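Local coordinates for MGS-M4 (Unidentified, PDB 4Q3M), which is of undefined substrate but belongs to the aldo-keto reductase family, and so probably reduces carbonyl compounds with a nicotinamide cofactor, at residues P13-G18 with Q239-F244; T161-Q166 with Q214-W219; Y39-T44 with E67-T72. All blocks are in the same frame, centred on the assembly; numbering follows the deposited sequence.

Contact 1: P13-G18 with Q239-F244; sequences PIIGLG and QNFDVF
Ile-15 lies against Gln-239 to Phe-244, the end of helix 234-241 and the turn after it, which is tied at one carbonyl: Gln-239 O accepts the side-chain NE2 of Gln-214 and, more weakly, the backbone N of Asp-242 at 3.1 Å. Asp-242 is the centre of an inverse gamma turn. The turn places Phe-241, Val-243 and Phe-244 beside the 13-18 segment, and the contact with it is largely apolar.

Ile-15 uses both branches. CG2 sits at the edge of the Phe-244 ring, in its plane, 3.6 Å from Phe-244 CZ. The same methyl meets Phe-241 CE1 obliquely at 3.7 Å. CG1 is anti to the backbone N (chi1 -164°), and the extended chain carries CD1 on to the turn, where it meets Asn-240 O and, at 4.1 Å, Val-243 CG1.

The contact belongs to the seam of the TIM barrel. Strand 17-18 is the first barrel strand, and helix 234-241 follows the last one, 226-227. Ile-14 and Gly-18 make backbone bonds to Val-227 and Pro-229.

The two phenylalanines are held by neighbours in their own turn. Val-243 CG1 stands over the centre of the Phe-244 ring, 3.5 Å above its plane. Phe-244 CE2 lies above one face of Phe-241, offset toward the rim. With an alanine at Ile-15, Phe-244 CZ and Phe-241 CE1 would probably lose the methyl they share, and a gap would open beside the turn. Further along, Ile-14 CG2 touches the Phe-244 edge at CE1, and its side chain also rests on Ile-221 of helix 212-222.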
loop_
_atom_site.group_PDB
_atom_site.type_symbol
_atom_site.label_atom_id
_atom_site.label_comp_id
_atom_site.label_asym_id
_atom_site.label_seq_id
_atom_site.Cartn_x
_atom_site.Cartn_y
_atom_site.Cartn_z
ATOM N N PRO A 13 11.662 -22.530 -10.882
ATOM C CA PRO A 13 12.990 -21.911 -10.795
ATOM C C PRO A 13 12.949 -20.610 -10.002
ATOM O O PRO A 13 12.212 -19.692 -10.365
ATOM C CB PRO A 13 13.353 -21.656 -12.260
ATOM C CG PRO A 13 12.612 -22.712 -13.006
ATOM C CD PRO A 13 11.313 -22.889 -12.267
ATOM N N ILE A 14 13.729 -20.543 -8.928
ATOM C CA ILE A 14 13.665 -19.423 -7.993
ATOM C C ILE A 14 14.093 -18.108 -8.644
ATOM O O ILE A 14 13.791 -17.029 -8.136
ATOM C CB ILE A 14 14.536 -19.691 -6.743
ATOM C CG1 ILE A 14 14.046 -18.858 -5.555
ATOM C CG2 ILE A 14 16.007 -19.437 -7.038
ATOM C CD1 ILE A 14 14.770 -19.152 -4.261
ATOM N N ILE A 15 14.787 -18.202 -9.774
ATOM C CA ILE A 15 15.141 -17.017 -10.542
ATOM C C ILE A 15 14.567 -17.126 -11.952
ATOM O O ILE A 15 14.400 -18.225 -12.482
ATOM C CB ILE A 15 16.671 -16.806 -10.606
ATOM C CG1 ILE A 15 16.999 -15.382 -11.065
ATOM C CG2 ILE A 15 17.332 -17.845 -11.506
ATOM C CD1 ILE A 15 18.475 -15.107 -11.191
ATOM N N GLY A 16 14.246 -15.982 -12.544
ATOM C CA GLY A 16 13.710 -15.948 -13.891
ATOM C C GLY A 16 13.884 -14.587 -14.532
ATOM O O GLY A 16 14.143 -13.598 -13.848
ATOM N N LEU A 17 13.744 -14.537 -15.851
ATOM C CA LEU A 17 13.859 -13.280 -16.577
ATOM C C LEU A 17 12.545 -12.511 -16.562
ATOM O O LEU A 17 11.488 -13.059 -16.872
ATOM C CB LEU A 17 14.298 -13.525 -18.021
ATOM C CG LEU A 17 14.307 -12.272 -18.901
ATOM C CD1 LEU A 17 15.341 -11.272 -18.404
ATOM C CD2 LEU A 17 14.548 -12.627 -20.359
ATOM N N GLY A 18 12.619 -11.237 -16.195
ATOM C CA GLY A 18 11.463 -10.366 -16.253
ATOM C C GLY A 18 11.381 -9.682 -17.602
ATOM O O GLY A 18 12.394 -9.243 -18.147
ATOM N N GLN A 239 24.773 -11.147 -15.436
ATOM C CA GLN A 239 25.151 -10.735 -14.089
ATOM C C GLN A 239 24.052 -11.061 -13.085
ATOM O O GLN A 239 24.321 -11.591 -12.007
ATOM C CB GLN A 239 25.464 -9.237 -14.051
ATOM C CG GLN A 239 26.682 -8.833 -14.861
ATOM C CD GLN A 239 26.985 -7.351 -14.751
ATOM O OE1 GLN A 239 26.220 -6.591 -14.156
ATOM N NE2 GLN A 239 28.105 -6.932 -15.329
ATOM N N ASN A 240 22.813 -10.751 -13.452
ATOM C CA ASN A 240 21.666 -11.014 -12.590
ATOM C C ASN A 240 21.458 -12.504 -12.335
ATOM O O ASN A 240 20.778 -12.888 -11.385
ATOM C CB ASN A 240 20.397 -10.410 -13.195
ATOM C CG ASN A 240 20.369 -8.897 -13.097
ATOM O OD1 ASN A 240 21.381 -8.263 -12.798
ATOM N ND2 ASN A 240 19.206 -8.309 -13.352
ATOM N N PHE A 241 22.050 -13.338 -13.185
ATOM C CA PHE A 241 21.941 -14.782 -13.035
ATOM C C PHE A 241 23.104 -15.350 -12.229
ATOM O O PHE A 241 22.956 -16.361 -11.543
ATOM C CB PHE A 241 21.876 -15.461 -14.403
ATOM C CG PHE A 241 21.543 -16.923 -14.337
ATOM C CD1 PHE A 241 20.248 -17.340 -14.078
ATOM C CD2 PHE A 241 22.523 -17.882 -14.535
ATOM C CE1 PHE A 241 19.937 -18.685 -14.016
ATOM C CE2 PHE A 241 22.218 -19.228 -14.475
ATOM C CZ PHE A 241 20.922 -19.630 -14.215
ATOM N N ASP A 242 24.262 -14.702 -12.319
ATOM C CA ASP A 242 25.429 -15.127 -11.555
ATOM C C ASP A 242 25.208 -14.835 -10.076
ATOM O O ASP A 242 25.760 -13.881 -9.528
ATOM C CB ASP A 242 26.694 -14.430 -12.057
ATOM C CG ASP A 242 27.958 -15.019 -11.462
ATOM O OD1 ASP A 242 27.922 -16.191 -11.033
ATOM O OD2 ASP A 242 28.986 -14.311 -11.424
ATOM N N VAL A 243 24.395 -15.670 -9.436
ATOM C CA VAL A 243 23.949 -15.410 -8.077
ATOM C C VAL A 243 23.903 -16.716 -7.274
ATOM O O VAL A 243 23.371 -16.769 -6.163
ATOM C CB VAL A 243 22.562 -14.714 -8.088
ATOM C CG1 VAL A 243 21.451 -15.713 -8.384
ATOM C CG2 VAL A 243 22.308 -13.973 -6.787
ATOM N N PHE A 244 24.490 -17.767 -7.837
ATOM C CA PHE A 244 24.492 -19.075 -7.192
ATOM C C PHE A 244 25.905 -19.574 -6.907
ATOM O O PHE A 244 26.133 -20.778 -6.788
ATOM C CB PHE A 244 23.747 -20.094 -8.055
ATOM C CG PHE A 244 22.361 -19.665 -8.436
ATOM C CD1 PHE A 244 21.319 -19.761 -7.529
ATOM C CD2 PHE A 244 22.100 -19.167 -9.701
ATOM C CE1 PHE A 244 20.042 -19.367 -7.877
ATOM C CE2 PHE A 244 20.825 -18.772 -10.056
ATOM C CZ PHE A 244 19.794 -18.872 -9.141
#

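Contact 2: T161-Q166 with Q214-W219; sequences THVTLQ and QIAIRW
Trp-219 reaches from helix 212-222 to the loop at Thr-161 to Gln-166, and its indole carries most of this contact. In the TIM barrel the loop follows strand 156-160 and leads into helix 168-176. Helix 212-222 packs over it from the stretch between the last two barrel strands, 180-184 and 226-227.

The indole is swung off the helix with CG anti to the backbone N (chi1 167°). Its six-membered ring thus enters the loop first. Val-163 comes over one face: CG1 stands 3.6 Å above the plane, offset toward the rim, and is nearest to Trp-219 CE3. The same methyl meets Ala-216 CB at 4.2 Å, one helical turn before the tryptophan. Next to CE3, Trp-219 CZ3 lies 3.6 Å from the backbone C of His-162. Here the approach is oblique.

Gln-166 crosses the indole at about a right angle. Its CB lies at the ring edge, in plane. CG meets Trp-219 CH2 at 3.5 Å, and CD meets Trp-219 CZ2. The amide does not lie flat on the indole; the two planes are 61° apart. Several bonds hold the amide in this pose. OE1 bonds with His-168 NE2, and NE2 bonds to Ile-256 O as well as to the loop itself. Ile-256 and Met-253 of helix 250-257 also touch Trp-219. The indole is therefore buried between the loop and two helices. Within the loop, Gln-166 NE2 donates to Val-163 O at 3.1 Å. The bond is nearly straight at 168°, and the acceptor lies in the plane of the amide.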
loop_
_atom_site.group_PDB
_atom_site.type_symbol
_atom_site.label_atom_id
_atom_site.label_comp_id
_atom_site.label_asym_id
_atom_site.label_seq_id
_atom_site.Cartn_x
_atom_site.Cartn_y
_atom_site.Cartn_z
ATOM N N THR A 161 8.601 -6.402 -4.405
ATOM C CA THR A 161 9.416 -6.695 -3.235
ATOM C C THR A 161 10.890 -6.423 -3.510
ATOM O O THR A 161 11.478 -6.993 -4.431
ATOM C CB THR A 161 9.245 -8.157 -2.780
ATOM O OG1 THR A 161 7.853 -8.451 -2.609
ATOM C CG2 THR A 161 9.975 -8.397 -1.468
ATOM N N HIS A 162 11.476 -5.543 -2.708
ATOM C CA HIS A 162 12.892 -5.221 -2.812
ATOM C C HIS A 162 13.419 -4.741 -1.464
ATOM O O HIS A 162 12.707 -4.787 -0.462
ATOM C CB HIS A 162 13.130 -4.169 -3.897
ATOM C CG HIS A 162 12.097 -3.085 -3.926
ATOM N ND1 HIS A 162 11.988 -2.132 -2.936
ATOM C CD2 HIS A 162 11.127 -2.803 -4.827
ATOM C CE1 HIS A 162 10.995 -1.312 -3.227
ATOM N NE2 HIS A 162 10.456 -1.696 -4.370
ATOM N N VAL A 163 14.663 -4.275 -1.440
ATOM C CA VAL A 163 15.332 -3.959 -0.182
ATOM C C VAL A 163 14.736 -2.753 0.549
ATOM O O VAL A 163 14.974 -2.572 1.742
ATOM C CB VAL A 163 16.835 -3.711 -0.403
ATOM C CG1 VAL A 163 17.511 -4.977 -0.915
ATOM C CG2 VAL A 163 17.047 -2.555 -1.366
ATOM N N THR A 164 13.959 -1.933 -0.152
ATOM C CA THR A 164 13.313 -0.790 0.489
ATOM C C THR A 164 11.845 -1.080 0.799
ATOM O O THR A 164 11.215 -0.367 1.579
ATOM C CB THR A 164 13.415 0.483 -0.376
ATOM O OG1 THR A 164 13.031 0.184 -1.723
ATOM C CG2 THR A 164 14.840 1.013 -0.374
ATOM N N LEU A 165 11.311 -2.133 0.186
ATOM C CA LEU A 165 9.960 -2.606 0.480
ATOM C C LEU A 165 9.993 -4.122 0.654
ATOM O O LEU A 165 9.680 -4.872 -0.272
ATOM C CB LEU A 165 8.986 -2.213 -0.632
ATOM C CG LEU A 165 7.497 -2.452 -0.366
ATOM C CD1 LEU A 165 6.963 -1.453 0.650
ATOM C CD2 LEU A 165 6.699 -2.392 -1.661
ATOM N N GLN A 166 10.373 -4.565 1.847
ATOM C CA GLN A 166 10.740 -5.962 2.065
ATOM C C GLN A 166 9.552 -6.892 2.319
ATOM O O GLN A 166 9.680 -8.109 2.180
ATOM C CB GLN A 166 11.735 -6.052 3.224
ATOM C CG GLN A 166 12.965 -5.176 3.025
ATOM C CD GLN A 166 14.060 -5.459 4.033
ATOM O OE1 GLN A 166 13.914 -6.318 4.902
ATOM N NE2 GLN A 166 15.170 -4.738 3.918
ATOM N N GLN A 214 23.205 -7.913 -8.047
ATOM C CA GLN A 214 23.451 -9.315 -7.710
ATOM C C GLN A 214 23.179 -9.587 -6.236
ATOM O O GLN A 214 22.734 -10.672 -5.858
ATOM C CB GLN A 214 24.892 -9.703 -8.046
ATOM C CG GLN A 214 25.178 -9.833 -9.528
ATOM C CD GLN A 214 26.630 -10.166 -9.809
ATOM O OE1 GLN A 214 27.535 -9.665 -9.139
ATOM N NE2 GLN A 214 26.861 -11.019 -10.800
ATOM N N ILE A 215 23.454 -8.582 -5.414
ATOM C CA ILE A 215 23.200 -8.648 -3.985
ATOM C C ILE A 215 21.713 -8.691 -3.662
ATOM O O ILE A 215 21.246 -9.601 -2.975
ATOM C CB ILE A 215 23.827 -7.445 -3.267
ATOM C CG1 ILE A 215 25.354 -7.575 -3.247
ATOM C CG2 ILE A 215 23.223 -7.280 -1.879
ATOM C CD1 ILE A 215 25.854 -8.994 -3.026
ATOM N N ALA A 216 20.980 -7.696 -4.157
ATOM C CA ALA A 216 19.548 -7.580 -3.902
ATOM C C ALA A 216 18.815 -8.834 -4.354
ATOM O O ALA A 216 17.838 -9.255 -3.734
ATOM C CB ALA A 216 18.986 -6.354 -4.602
ATOM N N ILE A 217 19.303 -9.428 -5.436
ATOM C CA ILE A 217 18.741 -10.664 -5.956
ATOM C C ILE A 217 19.011 -11.824 -5.001
ATOM O O ILE A 217 18.098 -12.571 -4.655
ATOM C CB ILE A 217 19.308 -10.990 -7.348
ATOM C CG1 ILE A 217 18.907 -9.901 -8.344
ATOM C CG2 ILE A 217 18.818 -12.347 -7.823
ATOM C CD1 ILE A 217 19.590 -10.016 -9.682
ATOM N N ARG A 218 20.262 -11.957 -4.570
ATOM C CA ARG A 218 20.657 -13.027 -3.655
ATOM C C ARG A 218 19.910 -12.944 -2.331
ATOM O O ARG A 218 19.523 -13.963 -1.761
ATOM C CB ARG A 218 22.163 -12.986 -3.393
ATOM C CG ARG A 218 22.653 -14.102 -2.483
ATOM C CD ARG A 218 22.338 -15.468 -3.074
ATOM N NE ARG A 218 22.487 -16.538 -2.093
ATOM C CZ ARG A 218 22.266 -17.824 -2.352
ATOM N NH1 ARG A 218 21.891 -18.202 -3.565
ATOM N NH2 ARG A 218 22.424 -18.731 -1.398
ATOM N N TRP A 219 19.717 -11.722 -1.846
ATOM C CA TRP A 219 19.004 -11.488 -0.598
ATOM C C TRP A 219 17.592 -12.064 -0.656
ATOM O O TRP A 219 17.102 -12.636 0.318
ATOM C CB TRP A 219 18.968 -9.992 -0.289
ATOM C CG TRP A 219 18.006 -9.607 0.786
ATOM C CD1 TRP A 219 18.139 -9.833 2.124
ATOM C CD2 TRP A 219 16.769 -8.908 0.616
ATOM N NE1 TRP A 219 17.053 -9.327 2.798
ATOM C CE2 TRP A 219 16.199 -8.752 1.895
ATOM C CE3 TRP A 219 16.087 -8.403 -0.494
ATOM C CZ2 TRP A 219 14.979 -8.113 2.093
ATOM C CZ3 TRP A 219 14.877 -7.768 -0.295
ATOM C CH2 TRP A 219 14.334 -7.629 0.988
#

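Contact 3: Y39-T44 with E67-T72; sequences YRHIDT and EIFVTT
His-41 and Phe-69 are paired side by side on neighbouring parallel strands, 41-43 and 69-74, and both side chains point the same way. The His-41 side chain can be followed outward. CB packs against Phe-69 CB at 4.1 Å. CG is anti to the backbone N (chi1 178°), which places the ring beside Phe-69, on the face the two residues share. CD2 is the closest ring atom to that strand: Phe-69 O lies at the ring edge, in plane, and Phe-69 CD1 is 3.4 Å away. The phenyl turns its edge toward the imidazole face in an offset edge-to-face pair, with planes at 82° and centroids 5.0 Å apart. ND1 makes weak bonds to Pro-13 O and Ile-15 O.

At the tip, NE2 bonds with a water at 2.6 Å. That water also donates to Asp-43 OD1 and takes a weak bond from Thr-71 OG1. It thus joins three polar side chains on one face of the sheet. Asp-43 OD1 bonds to Gln-158 NE2 too, and OD2 forms a salt bridge with Lys-73.

Four backbone bonds join the strands. They run from Phe-69 N to Arg-40 O, Ile-42 N to Phe-69 O, Thr-71 N to Ile-42 O and Thr-44 N to Thr-71 O. On the other face, Ile-42 and Val-70 pack on Val-54 and Ile-58 of helix 51-59. This is a beta-alpha-beta unit of a TIM barrel, and the Asp-43 and Lys-73 pair is consistent with the Asp-Lys part of the aldo-keto reductase catalytic tetrad.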
loop_
_atom_site.group_PDB
_atom_site.type_symbol
_atom_site.label_atom_id
_atom_site.label_comp_id
_atom_site.label_asym_id
_atom_site.label_seq_id
_atom_site.Cartn_x
_atom_site.Cartn_y
_atom_site.Cartn_z
ATOM N N TYR A 39 19.029 -19.343 -17.797
ATOM C CA TYR A 39 17.660 -19.128 -17.342
ATOM C C TYR A 39 16.742 -20.254 -17.802
ATOM O O TYR A 39 16.822 -20.702 -18.944
ATOM C CB TYR A 39 17.120 -17.789 -17.851
ATOM C CG TYR A 39 17.655 -16.569 -17.135
ATOM C CD1 TYR A 39 18.939 -16.100 -17.381
ATOM C CD2 TYR A 39 16.868 -15.873 -16.225
ATOM C CE1 TYR A 39 19.427 -14.980 -16.739
ATOM C CE2 TYR A 39 17.349 -14.752 -15.575
ATOM C CZ TYR A 39 18.630 -14.310 -15.835
ATOM O OH TYR A 39 19.116 -13.196 -15.191
ATOM N N ARG A 40 15.875 -20.708 -16.905
ATOM C CA ARG A 40 14.863 -21.701 -17.247
ATOM C C ARG A 40 13.492 -21.220 -16.787
ATOM O O ARG A 40 12.568 -22.012 -16.603
ATOM C CB ARG A 40 15.196 -23.058 -16.625
ATOM C CG ARG A 40 16.420 -23.732 -17.228
ATOM C CD ARG A 40 16.253 -23.936 -18.726
ATOM N NE ARG A 40 17.386 -24.641 -19.319
ATOM C CZ ARG A 40 18.470 -24.043 -19.801
ATOM N NH1 ARG A 40 18.574 -22.721 -19.763
ATOM N NH2 ARG A 40 19.453 -24.764 -20.324
ATOM N N HIS A 41 13.373 -19.909 -16.609
ATOM C CA HIS A 41 12.140 -19.296 -16.135
ATOM C C HIS A 41 11.917 -17.952 -16.825
ATOM O O HIS A 41 12.754 -17.055 -16.740
ATOM C CB HIS A 41 12.185 -19.123 -14.614
ATOM C CG HIS A 41 10.976 -18.451 -14.037
ATOM N ND1 HIS A 41 10.974 -17.884 -12.782
ATOM C CD2 HIS A 41 9.732 -18.264 -14.537
ATOM C CE1 HIS A 41 9.783 -17.370 -12.535
ATOM N NE2 HIS A 41 9.010 -17.587 -13.584
ATOM N N ILE A 42 10.790 -17.827 -17.516
ATOM C CA ILE A 42 10.447 -16.591 -18.212
ATOM C C ILE A 42 9.114 -16.045 -17.709
ATOM O O ILE A 42 8.128 -16.777 -17.622
ATOM C CB ILE A 42 10.370 -16.802 -19.737
ATOM C CG1 ILE A 42 11.641 -17.480 -20.253
ATOM C CG2 ILE A 42 10.145 -15.476 -20.448
ATOM C CD1 ILE A 42 12.881 -16.621 -20.144
ATOM N N ASP A 43 9.089 -14.758 -17.379
ATOM C CA ASP A 43 7.890 -14.129 -16.838
ATOM C C ASP A 43 7.344 -13.058 -17.779
ATOM O O ASP A 43 8.006 -12.054 -18.041
ATOM C CB ASP A 43 8.186 -13.519 -15.465
ATOM C CG ASP A 43 6.957 -12.905 -14.822
ATOM O OD1 ASP A 43 6.256 -13.621 -14.077
ATOM O OD2 ASP A 43 6.696 -11.706 -15.056
ATOM N N THR A 44 6.132 -13.276 -18.283
ATOM C CA THR A 44 5.502 -12.324 -19.191
ATOM C C THR A 44 4.055 -12.040 -18.793
ATOM O O THR A 44 3.595 -12.481 -17.739
ATOM C CB THR A 44 5.540 -12.828 -20.650
ATOM O OG1 THR A 44 4.984 -11.832 -21.518
ATOM C CG2 THR A 44 4.755 -14.123 -20.796
ATOM N N GLU A 67 11.402 -28.025 -19.718
ATOM C CA GLU A 67 12.500 -27.590 -18.867
ATOM C C GLU A 67 12.533 -26.069 -18.753
ATOM O O GLU A 67 13.445 -25.501 -18.154
ATOM C CB GLU A 67 13.832 -28.120 -19.401
ATOM C CG GLU A 67 13.718 -29.488 -20.057
ATOM C CD GLU A 67 15.063 -30.156 -20.270
ATOM O OE1 GLU A 67 16.091 -29.448 -20.254
ATOM O OE2 GLU A 67 15.090 -31.391 -20.458
ATOM N N ILE A 68 11.527 -25.419 -19.329
ATOM C CA ILE A 68 11.404 -23.968 -19.251
ATOM C C ILE A 68 10.095 -23.558 -18.580
ATOM O O ILE A 68 9.011 -23.927 -19.033
ATOM C CB ILE A 68 11.483 -23.314 -20.642
ATOM C CG1 ILE A 68 12.788 -23.696 -21.342
ATOM C CG2 ILE A 68 11.358 -21.801 -20.529
ATOM C CD1 ILE A 68 12.943 -23.086 -22.717
ATOM N N PHE A 69 10.209 -22.793 -17.500
ATOM C CA PHE A 69 9.048 -22.320 -16.756
ATOM C C PHE A 69 8.512 -21.031 -17.371
ATOM O O PHE A 69 9.192 -20.007 -17.371
ATOM C CB PHE A 69 9.417 -22.097 -15.286
ATOM C CG PHE A 69 8.234 -22.011 -14.362
ATOM C CD1 PHE A 69 7.523 -20.830 -14.228
ATOM C CD2 PHE A 69 7.845 -23.109 -13.614
ATOM C CE1 PHE A 69 6.441 -20.751 -13.373
ATOM C CE2 PHE A 69 6.762 -23.035 -12.757
ATOM C CZ PHE A 69 6.060 -21.853 -12.637
ATOM N N VAL A 70 7.291 -21.085 -17.895
ATOM C CA VAL A 70 6.689 -19.917 -18.530
ATOM C C VAL A 70 5.500 -19.390 -17.735
ATOM O O VAL A 70 4.519 -20.103 -17.518
ATOM C CB VAL A 70 6.229 -20.226 -19.966
ATOM C CG1 VAL A 70 5.666 -18.973 -20.621
ATOM C CG2 VAL A 70 7.381 -20.788 -20.781
ATOM N N THR A 71 5.595 -18.137 -17.306
ATOM C CA THR A 71 4.513 -17.488 -16.580
ATOM C C THR A 71 3.943 -16.319 -17.370
ATOM O O THR A 71 4.683 -15.439 -17.812
ATOM C CB THR A 71 4.977 -16.970 -15.204
ATOM O OG1 THR A 71 5.445 -18.066 -14.408
ATOM C CG2 THR A 71 3.832 -16.277 -14.476
ATOM N N THR A 72 2.629 -16.315 -17.554
ATOM C CA THR A 72 1.951 -15.148 -18.097
ATOM C C THR A 72 0.795 -14.770 -17.179
ATOM O O THR A 72 0.416 -15.537 -16.294
ATOM C CB THR A 72 1.439 -15.381 -19.528
ATOM O OG1 THR A 72 0.988 -14.138 -20.083
ATOM C CG2 THR A 72 0.302 -16.381 -19.536
HETATM O O HOH W 1 7.279 -15.669 -13.167
#

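Contact 1 is the middle of the three. Its centre is about 11 Å from that of contact 3 and about 13 Å from that of contact 2. It joins contact 3 through the barrel sheet, with Leu-17 N 2.8 Å from His-41 O and Leu-17 O 3.0 Å from Asp-43 N. It meets contact 2 at helix 212-222, where Val-243 CG2 packs on Gln-214 O. Contacts 2 and 3 do not touch; their nearest atoms are about 6 Å apart. Contact 3 holds Asp-43, probably part of the catalytic tetrad. The Asn-240 side chain of contact 1 is about 6 Å from a bound sulfate, probably from the crystallisation liquor, which may still mark a pocket.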